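Exosome complex component Rrp42 (Pyrococcus abyssi, PDB 2PO1) is probably a non-catalytic component of the archaeal exosome, an RNA-degrading complex, where it is thought to help structure the active site of the Rrp41 subunit. Local coordinates at residues E34-I39 against V209-L214; V55-T60 against D149-D154; R168-R173 against V181-E186. One frame throughout, in Å; residues are numbered along the deposited sequence.

Interaction 1: residues E34-I39 against V209-L214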
ATOM      1  N   GLU C  34       0.272 -40.656  15.178  1.00 29.10           N
ATOM      2  CA  GLU C  34       1.507 -40.395  14.409  1.00 29.92           C
ATOM      3  C   GLU C  34       1.342 -40.573  12.904  1.00 29.82           C
ATOM      4  O   GLU C  34       2.319 -40.531  12.156  1.00 30.59           O
ATOM      5  CB  GLU C  34       2.730 -41.167  14.971  1.00 31.40           C
ATOM      6  CG  GLU C  34       3.200 -40.649  16.353  1.00 29.54           C
ATOM      7  CD  GLU C  34       4.330 -41.463  16.932  1.00 35.58           C
ATOM      8  OE1 GLU C  34       4.833 -42.370  16.211  1.00 34.17           O
ATOM      9  OE2 GLU C  34       4.707 -41.187  18.113  1.00 36.77           O
ATOM     10  N   ASP C  35       0.104 -40.701  12.445  1.00 29.09           N
ATOM     11  CA  ASP C  35      -0.111 -40.902  11.029  1.00 27.94           C
ATOM     12  C   ASP C  35      -0.403 -39.612  10.287  1.00 25.40           C
ATOM     13  O   ASP C  35      -1.167 -38.780  10.763  1.00 23.81           O
ATOM     14  CB  ASP C  35      -1.259 -41.855  10.834  1.00 28.80           C
ATOM     15  CG  ASP C  35      -0.954 -43.202  11.383  1.00 32.14           C
ATOM     16  OD1 ASP C  35       0.235 -43.505  11.563  1.00 34.38           O
ATOM     17  OD2 ASP C  35      -1.881 -43.936  11.656  1.00 33.15           O
ATOM     18  N   TYR C  36       0.201 -39.489   9.109  1.00 24.82           N
ATOM     19  CA  TYR C  36      -0.210 -38.489   8.125  1.00 23.41           C
ATOM     20  C   TYR C  36      -1.424 -38.987   7.431  1.00 23.93           C
ATOM     21  O   TYR C  36      -1.596 -40.192   7.311  1.00 24.59           O
ATOM     22  CB  TYR C  36       0.908 -38.295   7.092  1.00 23.26           C
ATOM     23  CG  TYR C  36       1.818 -37.229   7.561  1.00 22.12           C
ATOM     24  CD1 TYR C  36       2.701 -37.467   8.595  1.00 23.70           C
ATOM     25  CD2 TYR C  36       1.755 -35.951   7.016  1.00 15.71           C
ATOM     26  CE1 TYR C  36       3.525 -36.471   9.068  1.00 22.17           C
ATOM     27  CE2 TYR C  36       2.577 -34.973   7.472  1.00 17.33           C
ATOM     28  CZ  TYR C  36       3.438 -35.222   8.499  1.00 20.67           C
ATOM     29  OH  TYR C  36       4.242 -34.228   9.004  1.00 21.44           O
ATOM     30  N   ARG C  37      -2.211 -38.046   6.906  1.00 24.45           N
ATOM     31  CA  ARG C  37      -3.327 -38.366   6.035  1.00 24.51           C
ATOM     32  C   ARG C  37      -2.670 -38.849   4.779  1.00 24.83           C
ATOM     33  O   ARG C  37      -1.470 -38.660   4.642  1.00 23.18           O
ATOM     34  CB  ARG C  37      -4.118 -37.094   5.739  1.00 24.42           C
ATOM     35  CG  ARG C  37      -4.911 -36.590   6.888  1.00 22.15           C
ATOM     36  CD  ARG C  37      -5.362 -35.146   6.636  1.00 18.22           C
ATOM     37  NE  ARG C  37      -4.239 -34.241   6.703  1.00 20.54           N
ATOM     38  CZ  ARG C  37      -4.344 -32.921   6.507  1.00 21.11           C
ATOM     39  NH1 ARG C  37      -5.516 -32.396   6.159  1.00 19.96           N
ATOM     40  NH2 ARG C  37      -3.273 -32.128   6.639  1.00 19.53           N
ATOM     41  N   PRO C  38      -3.444 -39.423   3.827  1.00 25.83           N
ATOM     42  CA  PRO C  38      -2.747 -39.845   2.638  1.00 26.17           C
ATOM     43  C   PRO C  38      -2.043 -38.703   1.950  1.00 25.23           C
ATOM     44  O   PRO C  38      -2.555 -37.585   1.937  1.00 22.08           O
ATOM     45  CB  PRO C  38      -3.866 -40.439   1.761  1.00 28.74           C
ATOM     46  CG  PRO C  38      -4.924 -40.854   2.713  1.00 29.08           C
ATOM     47  CD  PRO C  38      -4.883 -39.730   3.740  1.00 26.92           C
ATOM     48  N   ILE C  39      -0.830 -38.974   1.457  1.00 25.93           N
ATOM     49  CA  ILE C  39      -0.003 -37.939   0.859  1.00 24.92           C
ATOM     50  C   ILE C  39       0.053 -38.218  -0.612  1.00 25.92           C
ATOM     51  O   ILE C  39       0.228 -39.364  -1.028  1.00 23.98           O
ATOM     52  CB  ILE C  39       1.407 -37.928   1.435  1.00 25.40           C
ATOM     53  CG1 ILE C  39       1.368 -37.445   2.894  1.00 26.62           C
ATOM     54  CG2 ILE C  39       2.264 -36.892   0.685  1.00 24.49           C
ATOM     55  CD1 ILE C  39       2.654 -37.787   3.706  1.00 31.79           C
ATOM     56  N   VAL C 209      -0.552 -34.822  18.079  1.00 24.05           N
ATOM     57  CA  VAL C 209      -1.089 -35.610  16.995  1.00 23.58           C
ATOM     58  C   VAL C 209      -0.418 -34.998  15.755  1.00 23.72           C
ATOM     59  O   VAL C 209      -0.448 -33.758  15.543  1.00 21.31           O
ATOM     60  CB  VAL C 209      -2.594 -35.399  17.109  1.00 24.33           C
ATOM     61  CG1 VAL C 209      -3.211 -34.316  16.148  1.00 20.75           C
ATOM     62  CG2 VAL C 209      -3.392 -36.616  17.424  1.00 26.14           C
ATOM     63  N   VAL C 210       0.230 -35.828  14.960  1.00 23.74           N
ATOM     64  CA  VAL C 210       0.938 -35.310  13.811  1.00 23.51           C
ATOM     65  C   VAL C 210      -0.045 -35.074  12.661  1.00 22.68           C
ATOM     66  O   VAL C 210      -1.107 -35.727  12.562  1.00 22.51           O
ATOM     67  CB  VAL C 210       2.066 -36.247  13.364  1.00 23.89           C
ATOM     68  CG1 VAL C 210       1.486 -37.428  12.720  1.00 26.71           C
ATOM     69  CG2 VAL C 210       2.939 -35.544  12.318  1.00 26.10           C
ATOM     70  N   ASP C 211       0.316 -34.116  11.813  1.00 21.01           N
ATOM     71  CA  ASP C 211      -0.463 -33.765  10.631  1.00 19.87           C
ATOM     72  C   ASP C 211      -1.923 -33.509  10.981  1.00 20.33           C
ATOM     73  O   ASP C 211      -2.788 -34.260  10.544  1.00 21.01           O
ATOM     74  CB  ASP C 211      -0.361 -34.854   9.584  1.00 20.08           C
ATOM     75  CG  ASP C 211      -1.101 -34.522   8.313  1.00 20.52           C
ATOM     76  OD1 ASP C 211      -1.602 -35.483   7.698  1.00 22.68           O
ATOM     77  OD2 ASP C 211      -1.173 -33.331   7.924  1.00 18.59           O
ATOM     78  N   PRO C 212      -2.198 -32.385  11.688  1.00 19.60           N
ATOM     79  CA  PRO C 212      -3.527 -32.056  12.181  1.00 20.52           C
ATOM     80  C   PRO C 212      -4.341 -31.631  10.977  1.00 20.97           C
ATOM     81  O   PRO C 212      -3.823 -30.920  10.146  1.00 21.84           O
ATOM     82  CB  PRO C 212      -3.268 -30.836  13.114  1.00 19.15           C
ATOM     83  CG  PRO C 212      -2.048 -30.201  12.610  1.00 17.23           C
ATOM     84  CD  PRO C 212      -1.210 -31.334  12.017  1.00 18.66           C
ATOM     85  N   SER C 213      -5.542 -32.138  10.831  1.00 22.64           N
ATOM     86  CA  SER C 213      -6.468 -31.659   9.800  1.00 21.80           C
ATOM     87  C   SER C 213      -7.010 -30.330  10.311  1.00 21.03           C
ATOM     88  O   SER C 213      -6.763 -29.950  11.455  1.00 20.24           O
ATOM     89  CB  SER C 213      -7.643 -32.599   9.690  1.00 22.43           C
ATOM     90  OG  SER C 213      -8.325 -32.652  10.948  1.00 23.05           O
ATOM     91  N   LEU C 214      -7.800 -29.653   9.489  1.00 20.54           N
ATOM     92  CA  LEU C 214      -8.364 -28.355   9.859  1.00 21.29           C
ATOM     93  C   LEU C 214      -9.212 -28.519  11.099  1.00 22.53           C
ATOM     94  O   LEU C 214      -9.111 -27.724  12.035  1.00 21.45           O
ATOM     95  CB  LEU C 214      -9.244 -27.874   8.739  1.00 21.27           C
ATOM     96  CG  LEU C 214      -9.290 -26.435   8.294  1.00 25.33           C
ATOM     97  CD1 LEU C 214     -10.653 -26.290   7.620  1.00 25.91           C
ATOM     98  CD2 LEU C 214      -9.002 -25.463   9.426  1.00 26.15           C
TER
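Arg37 grips the carboxylate of Asp211 side-on, and this buried salt bridge is the tight centre of the contact. NH2 of Arg37 donates to OD2 of Asp211 at 2.7 Å, on the syn side. NE of Arg37 reaches OD1 of Asp211 at 3.1 Å and comes from above the carboxylate plane. The two planes stand 45° apart. OD1 also takes the backbone N of Arg37 at 2.8 Å, in a nearly straight bond. Arg31 adds a further positive charge at OD1, so the carboxylate is probably held ionised. NH1 of Arg37 is bonded to O of Asp149 and NH2 also to O of Gly150. The bend of the Arg37 chain at chi3 (-71°) turns the guanidinium back to Asp211. CA of Ser213 lies over one face of that group, 3.8 Å from NH1 of Arg37.

Tyr36 packs against the same aspartate from another direction. CB of Asp211 sits over the face of the Tyr36 ring in a CH-pi contact, 3.6 Å from its centroid. The carboxylate lies almost parallel to the ring, with planes 15° apart. CG2 of Val210 meets CE1 of Tyr36 at 3.4 Å. The ring hydroxyl is bonded to Asp154.

Glu34 and Asp35 form the looser, partly exposed side. Their side chains start away from 209-214. Glu34 turns to Tyr252 and Lys259, and Asp35 to N of Gly32.

The contact joins the loop before strand 39-43 to the end of strand 207-210, just ahead of helix 214-219. It connects the first and second exoribonuclease family domains. Strand 197-204 packs on Tyr36 and Val210. Leu57 of strand 51-57 touches Tyr36, Arg37 and Asp211, while helix 247-275 lies against Glu34 and Tyr36.

Interaction 2: residues V55-T60 against D149-D154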
ATOM      1  N   VAL C  55       1.388 -30.890  -3.801  1.00 18.74           N
ATOM      2  CA  VAL C  55       1.314 -31.771  -2.636  1.00 19.21           C
ATOM      3  C   VAL C  55      -0.080 -31.778  -2.042  1.00 20.37           C
ATOM      4  O   VAL C  55      -0.682 -30.747  -1.920  1.00 19.69           O
ATOM      5  CB  VAL C  55       2.370 -31.423  -1.583  1.00 18.50           C
ATOM      6  CG1 VAL C  55       2.197 -32.244  -0.328  1.00 18.88           C
ATOM      7  CG2 VAL C  55       3.754 -31.742  -2.170  1.00 17.00           C
ATOM      8  N   LYS C  56      -0.604 -32.973  -1.748  1.00 20.27           N
ATOM      9  CA  LYS C  56      -1.879 -33.133  -1.057  1.00 20.63           C
ATOM     10  C   LYS C  56      -1.602 -33.890   0.209  1.00 21.47           C
ATOM     11  O   LYS C  56      -1.022 -34.980   0.134  1.00 21.31           O
ATOM     12  CB  LYS C  56      -2.865 -33.916  -1.936  1.00 21.16           C
ATOM     13  CG  LYS C  56      -3.061 -33.265  -3.303  1.00 21.26           C
ATOM     14  CD  LYS C  56      -4.203 -33.915  -4.089  1.00 25.06           C
ATOM     15  CE  LYS C  56      -4.046 -33.616  -5.571  1.00 28.58           C
ATOM     16  NZ  LYS C  56      -4.834 -34.577  -6.442  1.00 36.62           N
ATOM     17  N   LEU C  57      -1.967 -33.285   1.347  1.00 21.17           N
ATOM     18  CA  LEU C  57      -2.010 -33.964   2.633  1.00 22.55           C
ATOM     19  C   LEU C  57      -3.502 -34.121   2.895  1.00 22.26           C
ATOM     20  O   LEU C  57      -4.165 -33.150   3.235  1.00 22.92           O
ATOM     21  CB  LEU C  57      -1.388 -33.082   3.712  1.00 22.43           C
ATOM     22  CG  LEU C  57       0.028 -33.388   4.128  1.00 25.23           C
ATOM     23  CD1 LEU C  57       1.027 -33.750   2.969  1.00 29.46           C
ATOM     24  CD2 LEU C  57       0.592 -32.346   5.084  1.00 20.46           C
ATOM     25  N   GLY C  58      -4.036 -35.313   2.608  1.00 21.64           N
ATOM     26  CA  GLY C  58      -5.471 -35.525   2.582  1.00 23.36           C
ATOM     27  C   GLY C  58      -5.938 -34.491   1.584  1.00 24.33           C
ATOM     28  O   GLY C  58      -5.429 -34.456   0.455  1.00 24.28           O
ATOM     29  N   SER C  59      -6.822 -33.612   2.049  1.00 23.12           N
ATOM     30  CA  SER C  59      -7.495 -32.687   1.181  1.00 24.47           C
ATOM     31  C   SER C  59      -6.783 -31.354   1.151  1.00 21.97           C
ATOM     32  O   SER C  59      -7.169 -30.495   0.400  1.00 21.71           O
ATOM     33  CB  SER C  59      -8.926 -32.480   1.659  1.00 24.92           C
ATOM     34  OG  SER C  59      -9.746 -33.582   1.304  1.00 28.94           O
ATOM     35  N   THR C  60      -5.786 -31.153   2.008  1.00 21.02           N
ATOM     36  CA  THR C  60      -4.963 -29.966   1.908  1.00 19.77           C
ATOM     37  C   THR C  60      -4.161 -30.080   0.616  1.00 20.35           C
ATOM     38  O   THR C  60      -3.506 -31.085   0.360  1.00 18.60           O
ATOM     39  CB  THR C  60      -3.967 -29.854   3.099  1.00 19.97           C
ATOM     40  OG1 THR C  60      -4.668 -29.391   4.252  1.00 20.74           O
ATOM     41  CG2 THR C  60      -2.859 -28.881   2.781  1.00 16.63           C
ATOM     42  N   ASP C 149      -6.911 -27.665   4.258  1.00 18.45           N
ATOM     43  CA  ASP C 149      -7.636 -28.571   5.106  1.00 18.81           C
ATOM     44  C   ASP C 149      -6.717 -28.996   6.215  1.00 18.89           C
ATOM     45  O   ASP C 149      -6.758 -30.147   6.635  1.00 19.98           O
ATOM     46  CB  ASP C 149      -8.101 -29.810   4.377  1.00 19.03           C
ATOM     47  CG  ASP C 149      -9.272 -30.482   5.099  1.00 24.53           C
ATOM     48  OD1 ASP C 149      -9.455 -31.715   4.985  1.00 24.92           O
ATOM     49  OD2 ASP C 149     -10.047 -29.739   5.769  1.00 25.20           O
ATOM     50  N   GLY C 150      -5.830 -28.107   6.586  1.00 17.94           N
ATOM     51  CA  GLY C 150      -5.006 -28.310   7.758  1.00 17.00           C
ATOM     52  C   GLY C 150      -3.601 -28.666   7.387  1.00 16.69           C
ATOM     53  O   GLY C 150      -3.332 -29.259   6.331  1.00 16.74           O
ATOM     54  N   ASN C 151      -2.680 -28.393   8.314  1.00 16.29           N
ATOM     55  CA  ASN C 151      -1.279 -28.645   8.078  1.00 15.18           C
ATOM     56  C   ASN C 151      -0.668 -28.035   6.819  1.00 15.25           C
ATOM     57  O   ASN C 151       0.026 -28.694   6.083  1.00 17.43           O
ATOM     58  CB  ASN C 151      -0.930 -30.150   8.294  1.00 17.48           C
ATOM     59  CG  ASN C 151       0.521 -30.343   8.593  1.00 17.08           C
ATOM     60  OD1 ASN C 151       1.216 -29.369   8.888  1.00 17.14           O
ATOM     61  ND2 ASN C 151       1.000 -31.612   8.586  1.00 15.19           N
ATOM     62  N   LEU C 152      -0.885 -26.716   6.587  1.00 16.01           N
ATOM     63  CA  LEU C 152      -0.231 -26.055   5.522  1.00 14.93           C
ATOM     64  C   LEU C 152       1.282 -26.132   5.665  1.00 16.18           C
ATOM     65  O   LEU C 152       1.986 -26.272   4.697  1.00 17.17           O
ATOM     66  CB  LEU C 152      -0.680 -24.570   5.493  1.00 15.31           C
ATOM     67  CG  LEU C 152      -2.169 -24.332   5.273  1.00 14.29           C
ATOM     68  CD1 LEU C 152      -2.473 -22.837   5.274  1.00 17.05           C
ATOM     69  CD2 LEU C 152      -2.570 -25.027   3.957  1.00 16.20           C
ATOM     70  N   MET C 153       1.811 -25.993   6.878  1.00 16.56           N
ATOM     71  CA  MET C 153       3.225 -25.936   7.034  1.00 16.01           C
ATOM     72  C   MET C 153       3.910 -27.140   6.405  1.00 16.62           C
ATOM     73  O   MET C 153       4.825 -27.002   5.589  1.00 15.79           O
ATOM     74  CB  MET C 153       3.552 -25.838   8.516  1.00 17.56           C
ATOM     75  CG  MET C 153       5.020 -25.792   8.720  1.00 19.76           C
ATOM     76  SD  MET C 153       5.595 -24.147   8.502  1.00 22.16           S
ATOM     77  CE  MET C 153       4.900 -23.336   9.961  1.00 22.47           C
ATOM     78  N   ASP C 154       3.447 -28.335   6.708  1.00 16.67           N
ATOM     79  CA  ASP C 154       4.146 -29.501   6.178  1.00 19.26           C
ATOM     80  C   ASP C 154       3.877 -29.635   4.710  1.00 19.02           C
ATOM     81  O   ASP C 154       4.748 -29.961   3.932  1.00 18.53           O
ATOM     82  CB  ASP C 154       3.724 -30.777   6.870  1.00 19.10           C
ATOM     83  CG  ASP C 154       4.051 -30.783   8.339  1.00 22.47           C
ATOM     84  OD1 ASP C 154       4.490 -29.750   8.818  1.00 20.56           O
ATOM     85  OD2 ASP C 154       3.877 -31.836   9.033  1.00 17.63           O
TER
HETATM   86  O   HOH W   1      -7.779 -33.486   4.714  1.00 24.98           O
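OD1 of Asp149 is held by a water and by a basic side chain of another protein chain. The water donates to OD1 of Asp149 and accepts from N of Ser59 at 2.8 Å, so it bridges the two segments. CB of Ser59 also lies against this oxygen. The contact falls at the hairpin of strands 51-57 and 60-71 in the S5-like first domain. Residues Leu57 to Thr60 form its type II' turn, with Gly58 at positive phi. The turn is closed by paired backbone bonds between Leu57 and Thr60.

Thr60 faces the loop that leads into helix 152-166. Its OG1 lies close to N of Asp149 and O of Gly150, but its position is uncertain and the exact bonding is doubtful. CG2 of Thr60 meets CD2 of Leu152 at 4.0 Å, with the two side chains nearly at right angles.

Asn151 is the N-cap of the helix. Its CG is anti to the backbone N (chi1 -157°), and OD1 accepts a long bond from N of Asp154, which lies above the amide carbonyl plane. ND2 of Asn151 returns a bond to OD2 of Asp154 at 2.9 Å and also reaches Asp211. These bonds fix the rotation of the amide. OD2 of Asp154 also bonds to the hydroxyl of Tyr36. Leu57 packs against the amide: CD2 of Leu57 lies 3.6 Å from ND2 of Asn151.

Interaction 3: residues R168-R173 against V181-E186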
ATOM      1  N   ARG C 168      14.629 -27.713 -12.872  1.00 24.64           N
ATOM      2  CA  ARG C 168      15.664 -27.734 -13.887  1.00 26.64           C
ATOM      3  C   ARG C 168      15.724 -26.312 -14.392  1.00 27.42           C
ATOM      4  O   ARG C 168      14.722 -25.748 -14.808  1.00 26.64           O
ATOM      5  CB  ARG C 168      15.350 -28.719 -15.009  1.00 28.12           C
ATOM      6  CG  ARG C 168      15.509 -30.147 -14.548  1.00 26.74           C
ATOM      7  CD  ARG C 168      15.738 -31.120 -15.630  1.00 33.13           C
ATOM      8  NE  ARG C 168      17.055 -30.959 -16.296  1.00 36.83           N
ATOM      9  CZ  ARG C 168      18.194 -31.577 -15.959  1.00 39.26           C
ATOM     10  NH1 ARG C 168      18.272 -32.412 -14.911  1.00 37.87           N
ATOM     11  NH2 ARG C 168      19.293 -31.315 -16.666  1.00 38.74           N
ATOM     12  N   VAL C 169      16.923 -25.759 -14.351  1.00 29.50           N
ATOM     13  CA  VAL C 169      17.170 -24.364 -14.612  1.00 29.56           C
ATOM     14  C   VAL C 169      18.169 -24.309 -15.769  1.00 31.30           C
ATOM     15  O   VAL C 169      18.942 -25.257 -15.952  1.00 33.14           O
ATOM     16  CB  VAL C 169      17.701 -23.667 -13.320  1.00 29.17           C
ATOM     17  CG1 VAL C 169      16.611 -23.709 -12.208  1.00 27.88           C
ATOM     18  CG2 VAL C 169      18.981 -24.334 -12.833  1.00 29.04           C
ATOM     19  N   PRO C 170      18.121 -23.229 -16.578  1.00 31.76           N
ATOM     20  CA  PRO C 170      19.036 -23.065 -17.716  1.00 33.31           C
ATOM     21  C   PRO C 170      20.475 -23.125 -17.231  1.00 33.54           C
ATOM     22  O   PRO C 170      20.810 -22.464 -16.237  1.00 31.69           O
ATOM     23  CB  PRO C 170      18.738 -21.655 -18.230  1.00 33.03           C
ATOM     24  CG  PRO C 170      17.368 -21.317 -17.689  1.00 32.54           C
ATOM     25  CD  PRO C 170      17.188 -22.091 -16.428  1.00 30.46           C
ATOM     26  N   LYS C 171      21.294 -23.954 -17.890  1.00 34.66           N
ATOM     27  CA  LYS C 171      22.736 -23.898 -17.702  1.00 36.22           C
ATOM     28  C   LYS C 171      23.180 -22.490 -18.087  1.00 36.99           C
ATOM     29  O   LYS C 171      22.743 -21.923 -19.092  1.00 36.07           O
ATOM     30  CB  LYS C 171      23.471 -24.893 -18.596  1.00 37.36           C
ATOM     31  CG  LYS C 171      23.432 -26.319 -18.117  1.00 38.54           C
ATOM     32  CD  LYS C 171      24.724 -27.022 -18.408  1.00 42.12           C
ATOM     33  CE  LYS C 171      24.845 -28.394 -17.732  1.00 42.88           C
ATOM     34  NZ  LYS C 171      24.880 -28.361 -16.234  1.00 46.48           N
ATOM     35  N   VAL C 172      24.061 -21.935 -17.283  1.00 38.19           N
ATOM     36  CA  VAL C 172      24.469 -20.563 -17.495  1.00 40.76           C
ATOM     37  C   VAL C 172      25.987 -20.584 -17.565  1.00 43.01           C
ATOM     38  O   VAL C 172      26.643 -21.237 -16.766  1.00 43.54           O
ATOM     39  CB  VAL C 172      23.896 -19.644 -16.375  1.00 39.01           C
ATOM     40  CG1 VAL C 172      24.663 -18.367 -16.253  1.00 41.56           C
ATOM     41  CG2 VAL C 172      22.456 -19.326 -16.675  1.00 38.23           C
ATOM     42  N   ARG C 173      26.549 -19.909 -18.548  1.00 45.49           N
ATOM     43  CA  ARG C 173      27.996 -19.781 -18.556  1.00 47.74           C
ATOM     44  C   ARG C 173      28.464 -18.367 -18.711  1.00 48.21           C
ATOM     45  O   ARG C 173      27.977 -17.616 -19.568  1.00 47.96           O
ATOM     46  CB  ARG C 173      28.664 -20.708 -19.573  1.00 50.16           C
ATOM     47  CG  ARG C 173      27.848 -21.011 -20.814  1.00 53.18           C
ATOM     48  CD  ARG C 173      28.648 -21.922 -21.759  1.00 60.68           C
ATOM     49  NE  ARG C 173      29.565 -21.146 -22.572  1.00 65.27           N
ATOM     50  CZ  ARG C 173      29.268 -20.661 -23.776  1.00 70.05           C
ATOM     51  NH1 ARG C 173      28.055 -20.890 -24.295  1.00 68.12           N
ATOM     52  NH2 ARG C 173      30.190 -19.957 -24.468  1.00 70.88           N
ATOM     53  N   VAL C 181      27.330 -13.155 -19.810  1.00 55.50           N
ATOM     54  CA  VAL C 181      26.762 -14.396 -19.329  1.00 54.04           C
ATOM     55  C   VAL C 181      25.849 -14.929 -20.425  1.00 54.26           C
ATOM     56  O   VAL C 181      25.061 -14.180 -20.998  1.00 54.69           O
ATOM     57  CB  VAL C 181      25.991 -14.180 -18.012  1.00 52.01           C
ATOM     58  CG1 VAL C 181      25.163 -15.372 -17.704  1.00 50.18           C
ATOM     59  CG2 VAL C 181      26.975 -13.929 -16.873  1.00 52.66           C
ATOM     60  N   GLU C 182      25.993 -16.213 -20.748  1.00 54.59           N
ATOM     61  CA  GLU C 182      25.148 -16.864 -21.758  1.00 55.06           C
ATOM     62  C   GLU C 182      24.225 -17.902 -21.103  1.00 53.56           C
ATOM     63  O   GLU C 182      24.686 -18.785 -20.378  1.00 52.57           O
ATOM     64  CB  GLU C 182      26.013 -17.494 -22.855  1.00 56.87           C
ATOM     65  CG  GLU C 182      26.816 -16.455 -23.652  1.00 59.57           C
ATOM     66  CD  GLU C 182      28.049 -17.044 -24.345  1.00 62.07           C
ATOM     67  OE1 GLU C 182      28.520 -18.107 -23.896  1.00 61.38           O
ATOM     68  OE2 GLU C 182      28.554 -16.432 -25.323  1.00 64.16           O
ATOM     69  N   THR C 183      22.921 -17.748 -21.328  1.00 53.16           N
ATOM     70  CA  THR C 183      21.924 -18.700 -20.854  1.00 51.70           C
ATOM     71  C   THR C 183      21.724 -19.728 -21.950  1.00 52.50           C
ATOM     72  O   THR C 183      21.311 -19.383 -23.061  1.00 53.78           O
ATOM     73  CB  THR C 183      20.573 -18.032 -20.567  1.00 50.55           C
ATOM     74  OG1 THR C 183      20.629 -17.319 -19.322  1.00 51.20           O
ATOM     75  CG2 THR C 183      19.477 -19.092 -20.445  1.00 51.71           C
ATOM     76  N   LEU C 184      22.029 -20.985 -21.629  1.00 51.48           N
ATOM     77  CA  LEU C 184      21.916 -22.081 -22.577  1.00 51.87           C
ATOM     78  C   LEU C 184      20.538 -22.741 -22.469  1.00 50.22           C
ATOM     79  O   LEU C 184      19.802 -22.495 -21.531  1.00 48.57           O
ATOM     80  CB  LEU C 184      23.039 -23.115 -22.361  1.00 52.43           C
ATOM     81  CG  LEU C 184      24.433 -22.631 -21.944  1.00 51.90           C
ATOM     82  CD1 LEU C 184      25.338 -23.813 -21.687  1.00 50.24           C
ATOM     83  CD2 LEU C 184      25.054 -21.673 -22.974  1.00 53.45           C
ATOM     84  N   ASP C 185      20.219 -23.565 -23.461  1.00 51.58           N
ATOM     85  CA  ASP C 185      18.998 -24.346 -23.524  1.00 50.36           C
ATOM     86  C   ASP C 185      19.049 -25.516 -22.579  1.00 48.12           C
ATOM     87  O   ASP C 185      18.047 -25.810 -21.903  1.00 47.20           O
ATOM     88  CB  ASP C 185      18.775 -24.867 -24.941  1.00 53.39           C
ATOM     89  CG  ASP C 185      18.204 -23.809 -25.864  1.00 56.26           C
ATOM     90  OD1 ASP C 185      17.625 -22.806 -25.362  1.00 56.09           O
ATOM     91  OD2 ASP C 185      18.336 -23.999 -27.095  1.00 61.43           O
ATOM     92  N   GLU C 186      20.209 -26.177 -22.540  1.00 47.06           N
ATOM     93  CA  GLU C 186      20.484 -27.250 -21.586  1.00 43.93           C
ATOM     94  C   GLU C 186      20.180 -26.768 -20.185  1.00 40.53           C
ATOM     95  O   GLU C 186      20.501 -25.634 -19.806  1.00 38.62           O
ATOM     96  CB  GLU C 186      21.949 -27.713 -21.663  1.00 45.66           C
ATOM     97  CG  GLU C 186      22.252 -29.050 -20.975  1.00 43.93           C
ATOM     98  CD  GLU C 186      23.751 -29.361 -20.863  1.00 47.90           C
ATOM     99  OE1 GLU C 186      24.547 -28.877 -21.706  1.00 46.86           O
ATOM    100  OE2 GLU C 186      24.135 -30.107 -19.939  1.00 47.99           O
TER
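Val172 and Val181 both place CG1 anti to the backbone N, with chi1 at 159° and 167°. This turns the two methyls to each other, and CG1 of Val172 meets CG1 of Val181 at 3.4 Å, a tight fit. The residues belong to an antiparallel beta hairpin of strands 168-174 and 181-184. Val172 and Thr183 form a non-hydrogen-bonded pair. Arg173 and Glu182 form the next pair, which is hydrogen-bonded. N of Arg173 donates to O of Glu182 at 2.8 Å, and N of Glu182 donates to O of Arg173 at 2.7 Å.

The ladder changes beyond Leu184. N of Leu184 still bonds to O of Lys171 at 2.8 Å. The chain then turns a corner at Asp185, and N of Lys171 donates to O of Glu186 at 2.7 Å. Strand 186-189 follows, so strand 168-174 lies between two partners in a small three-stranded sheet. The Lys171 ammonium has its salt bridge with Glu188.

One face, with Val172 and Thr183, rests on Leu70 of strand 60-71. CB of Pro170 lies beside CG2 of Thr183 at 3.5 Å there, both side chains pointing the same way. The other face carries Arg173 and Glu182, which form a salt bridge. OE1 of Glu182 comes over one face of the guanidinium, though its place is less sure. The Arg173 chain bends at chi3 (-83°) and crosses Leu184 at about a right angle. CD2 of Leu184 sits at the edge of the guanidinium, 3.4 Å from NH1 of Arg173.

Overall arrangement
From the N terminus, the chain leaves helix 13-23 and enters 34-39, the first half of interaction 1. It then forms the hairpin at 55-60, whose partner 149-154 closes interaction 2 after helix 104-118 and strand 135-147. Helix 152-166 leads into strand 168-174, and interaction 3 closes a short loop at 181-186. Only at 209-214 does interaction 1 close. Interactions 2 and 3 thus follow in series, both nested within interaction 1. Interactions 1 and 2 touch, their centres about 8 Å apart; interaction 1 joins the second domain to the first, while interaction 2 stays within the first. Interaction 3 lies on the opposite side of the chain's centre, about 40 Å from interaction 1 between centres.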